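Local coordinates for aminopeptidase-like protein (PDB 5JM6) that is probably a zinc-dependent aminopeptidase of the M18 family, built as a dodecamer and linked to the Cvt pathway of selective autophagy, at residues A[96-104]-A[114-122]. Residues are numbered along the deposited sequence; the frame is centred on the assembly and turned at random.
Sequences KLVPGGKYF and AFTVGQAYK
Residues 96-104 and 114-122 meet as the open end of an antiparallel beta hairpin, strands 102-107 and 111-117, near one margin of the large mixed sheet. Tyr103 and Phe115 form the hydrogen-bonded pair: Tyr103 N gives a nearly straight bond to Phe115 O (2.9 Å), and Phe115 N returns one to Tyr103 O. Just ahead of strand 102-107, Gly101 O accepts a bond from Val117 N at 2.9 Å, and Gly100 N, in the type II turn Val98-Gly101, bonds Val117 O from above its carbonyl plane. Gly100, with phi 82°, has a backbone that calls for glycine. On the face turned to helix 353-368, Tyr103 CB sits over the Phe115 ring, 4.0 Å from its centroid, while the two rings meet obliquely, planes at 37°. Phe115 CG stands between its backbone N and carbonyl carbon (chi1 62°), which brings the ring under that CB. Val117 CG2 comes to the edge of the Tyr103 ring, 4.1 Å from CE2; Leu97 CD2, from the same segment as Tyr103, lies over the centre of one face, and the Tyr103 OH accepts a hydrogen bond from Val98 N (3.3 Å). Replacing Tyr103 by an alanine would probably leave Leu97 and Val117 facing a gap and Val98 N without that bond. On the other face Phe104 CB packs on Ala114 CB at 3.9 Å, beneath helix 68-81. With Val85 bonded to Lys102 and Val333 to Ala114, the pair continues the sheet both ways, an antiparallel hairpin joined to the alpha/beta core of an M18 metallopeptidase.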
loop_
_atom_site.group_PDB
_atom_site.type_symbol
_atom_site.label_atom_id
_atom_site.label_comp_id
_atom_site.label_asym_id
_atom_site.label_seq_id
_atom_site.Cartn_x
_atom_site.Cartn_y
_atom_site.Cartn_z
ATOM N N LYS A 96 -45.682 43.913 36.292
ATOM C CA LYS A 96 -46.103 44.446 34.984
ATOM C C LYS A 96 -46.983 43.651 34.040
ATOM O O LYS A 96 -47.566 44.225 33.120
ATOM C CB LYS A 96 -44.893 44.746 34.117
ATOM C CG LYS A 96 -43.699 45.386 34.713
ATOM C CD LYS A 96 -42.970 45.943 33.506
ATOM C CE LYS A 96 -41.487 45.737 33.551
ATOM N NZ LYS A 96 -40.901 46.977 34.075
ATOM N N LEU A 97 -46.989 42.336 34.156
ATOM C CA LEU A 97 -47.490 41.564 33.034
ATOM C C LEU A 97 -48.992 41.385 33.131
ATOM O O LEU A 97 -49.540 41.101 34.195
ATOM C CB LEU A 97 -46.765 40.226 32.936
ATOM C CG LEU A 97 -45.244 40.323 32.766
ATOM C CD1 LEU A 97 -44.662 38.953 32.475
ATOM C CD2 LEU A 97 -44.856 41.319 31.679
ATOM N N VAL A 98 -49.649 41.570 31.993
ATOM C CA VAL A 98 -51.091 41.714 31.944
ATOM C C VAL A 98 -51.606 40.942 30.733
ATOM O O VAL A 98 -50.912 40.849 29.718
ATOM C CB VAL A 98 -51.482 43.221 31.878
ATOM C CG1 VAL A 98 -51.309 43.780 30.467
ATOM C CG2 VAL A 98 -52.892 43.457 32.394
ATOM N N PRO A 99 -52.801 40.338 30.847
ATOM C CA PRO A 99 -53.380 39.661 29.681
ATOM C C PRO A 99 -53.524 40.611 28.499
ATOM O O PRO A 99 -53.836 41.787 28.687
ATOM C CB PRO A 99 -54.747 39.197 30.185
ATOM C CG PRO A 99 -54.578 39.060 31.653
ATOM C CD PRO A 99 -53.598 40.118 32.066
ATOM N N GLY A 100 -53.280 40.106 27.295
ATOM C CA GLY A 100 -53.331 40.936 26.107
ATOM C C GLY A 100 -52.051 41.717 25.870
ATOM O O GLY A 100 -51.919 42.399 24.858
ATOM N N GLY A 101 -51.106 41.624 26.802
ATOM C CA GLY A 101 -49.852 42.350 26.685
ATOM C C GLY A 101 -48.886 41.700 25.713
ATOM O O GLY A 101 -49.007 40.515 25.404
ATOM N N LYS A 102 -47.927 42.479 25.221
ATOM C CA LYS A 102 -46.941 41.974 24.267
ATOM C C LYS A 102 -45.543 42.431 24.672
ATOM O O LYS A 102 -45.310 43.620 24.889
ATOM C CB LYS A 102 -47.282 42.438 22.846
ATOM C CG LYS A 102 -48.745 42.209 22.467
ATOM C CD LYS A 102 -49.067 42.627 21.042
ATOM C CE LYS A 102 -48.806 44.102 20.806
ATOM N NZ LYS A 102 -49.349 44.533 19.487
ATOM N N TYR A 103 -44.615 41.482 24.775
ATOM C CA TYR A 103 -43.315 41.761 25.378
ATOM C C TYR A 103 -42.149 41.108 24.638
ATOM O O TYR A 103 -42.348 40.257 23.770
ATOM C CB TYR A 103 -43.316 41.301 26.840
ATOM C CG TYR A 103 -44.514 41.788 27.624
ATOM C CD1 TYR A 103 -44.519 43.042 28.218
ATOM C CD2 TYR A 103 -45.649 40.996 27.757
ATOM C CE1 TYR A 103 -45.616 43.493 28.928
ATOM C CE2 TYR A 103 -46.751 41.438 28.465
ATOM C CZ TYR A 103 -46.729 42.688 29.049
ATOM O OH TYR A 103 -47.825 43.130 29.755
ATOM N N PHE A 104 -40.934 41.533 24.974
ATOM C CA PHE A 104 -39.726 40.850 24.521
ATOM C C PHE A 104 -38.562 41.081 25.479
ATOM O O PHE A 104 -38.552 42.047 26.241
ATOM C CB PHE A 104 -39.333 41.289 23.105
ATOM C CG PHE A 104 -38.778 42.688 23.021
ATOM C CD1 PHE A 104 -39.621 43.770 22.830
ATOM C CD2 PHE A 104 -37.412 42.918 23.105
ATOM C CE1 PHE A 104 -39.116 45.055 22.741
ATOM C CE2 PHE A 104 -36.902 44.201 23.019
ATOM C CZ PHE A 104 -37.754 45.269 22.832
ATOM N N ALA A 114 -39.588 36.892 22.257
ATOM C CA ALA A 114 -40.772 37.740 22.172
ATOM C C ALA A 114 -42.032 36.911 22.374
ATOM O O ALA A 114 -42.112 35.773 21.909
ATOM C CB ALA A 114 -40.817 38.461 20.836
ATOM N N PHE A 115 -43.015 37.475 23.067
ATOM C CA PHE A 115 -44.244 36.743 23.338
ATOM C C PHE A 115 -45.455 37.649 23.528
ATOM O O PHE A 115 -45.323 38.820 23.888
ATOM C CB PHE A 115 -44.068 35.846 24.572
ATOM C CG PHE A 115 -43.768 36.598 25.840
ATOM C CD1 PHE A 115 -42.476 37.003 26.134
ATOM C CD2 PHE A 115 -44.776 36.884 26.747
ATOM C CE1 PHE A 115 -42.196 37.691 27.303
ATOM C CE2 PHE A 115 -44.503 37.571 27.919
ATOM C CZ PHE A 115 -43.212 37.976 28.195
ATOM N N THR A 116 -46.634 37.093 23.264
ATOM C CA THR A 116 -47.896 37.764 23.550
ATOM C C THR A 116 -48.708 36.929 24.528
ATOM O O THR A 116 -48.764 35.704 24.421
ATOM C CB THR A 116 -48.738 37.999 22.283
ATOM O OG1 THR A 116 -49.303 36.757 21.844
ATOM C CG2 THR A 116 -47.889 38.592 21.176
ATOM N N VAL A 117 -49.338 37.605 25.481
ATOM C CA VAL A 117 -50.158 36.947 26.486
ATOM C C VAL A 117 -51.623 37.029 26.079
ATOM O O VAL A 117 -52.152 38.121 25.896
ATOM C CB VAL A 117 -49.965 37.591 27.870
ATOM C CG1 VAL A 117 -50.654 36.768 28.946
ATOM C CG2 VAL A 117 -48.481 37.759 28.176
ATOM N N GLY A 118 -52.276 35.882 25.921
ATOM C CA GLY A 118 -53.678 35.864 25.542
ATOM C C GLY A 118 -54.552 36.570 26.562
ATOM O O GLY A 118 -54.237 36.583 27.750
ATOM N N GLN A 119 -55.649 37.167 26.104
ATOM C CA GLN A 119 -56.547 37.901 26.995
ATOM C C GLN A 119 -57.268 36.980 27.970
ATOM O O GLN A 119 -57.737 37.420 29.020
ATOM C CB GLN A 119 -57.583 38.688 26.194
ATOM C CG GLN A 119 -57.012 39.755 25.290
ATOM C CD GLN A 119 -58.063 40.332 24.365
ATOM O OE1 GLN A 119 -59.171 40.661 24.794
ATOM N NE2 GLN A 119 -57.729 40.440 23.085
ATOM N N ALA A 120 -57.379 35.709 27.605
ATOM C CA ALA A 120 -58.027 34.710 28.448
ATOM C C ALA A 120 -57.016 33.950 29.304
ATOM O O ALA A 120 -57.359 32.950 29.934
ATOM C CB ALA A 120 -58.839 33.746 27.601
ATOM N N TYR A 121 -55.764 34.397 29.287
ATOM C CA TYR A 121 -54.709 33.714 30.030
ATOM C C TYR A 121 -54.930 33.713 31.541
ATOM O O TYR A 121 -55.390 34.699 32.122
ATOM C CB TYR A 121 -53.345 34.337 29.729
ATOM C CG TYR A 121 -52.223 33.655 30.473
ATOM C CD1 TYR A 121 -51.726 32.434 30.041
ATOM C CD2 TYR A 121 -51.674 34.220 31.617
ATOM C CE1 TYR A 121 -50.709 31.796 30.720
ATOM C CE2 TYR A 121 -50.655 33.589 32.305
ATOM C CZ TYR A 121 -50.177 32.377 31.850
ATOM O OH TYR A 121 -49.162 31.743 32.528
ATOM N N LYS A 122 -54.611 32.576 32.157
ATOM C CA LYS A 122 -54.533 32.421 33.609
ATOM C C LYS A 122 -53.335 31.524 33.906
ATOM O O LYS A 122 -52.963 30.705 33.067
ATOM C CB LYS A 122 -55.806 31.793 34.188
ATOM C CG LYS A 122 -57.100 32.183 33.503
ATOM C CD LYS A 122 -58.127 31.059 33.600
ATOM C CE LYS A 122 -57.592 29.754 33.012
ATOM N NZ LYS A 122 -58.649 28.709 32.872
#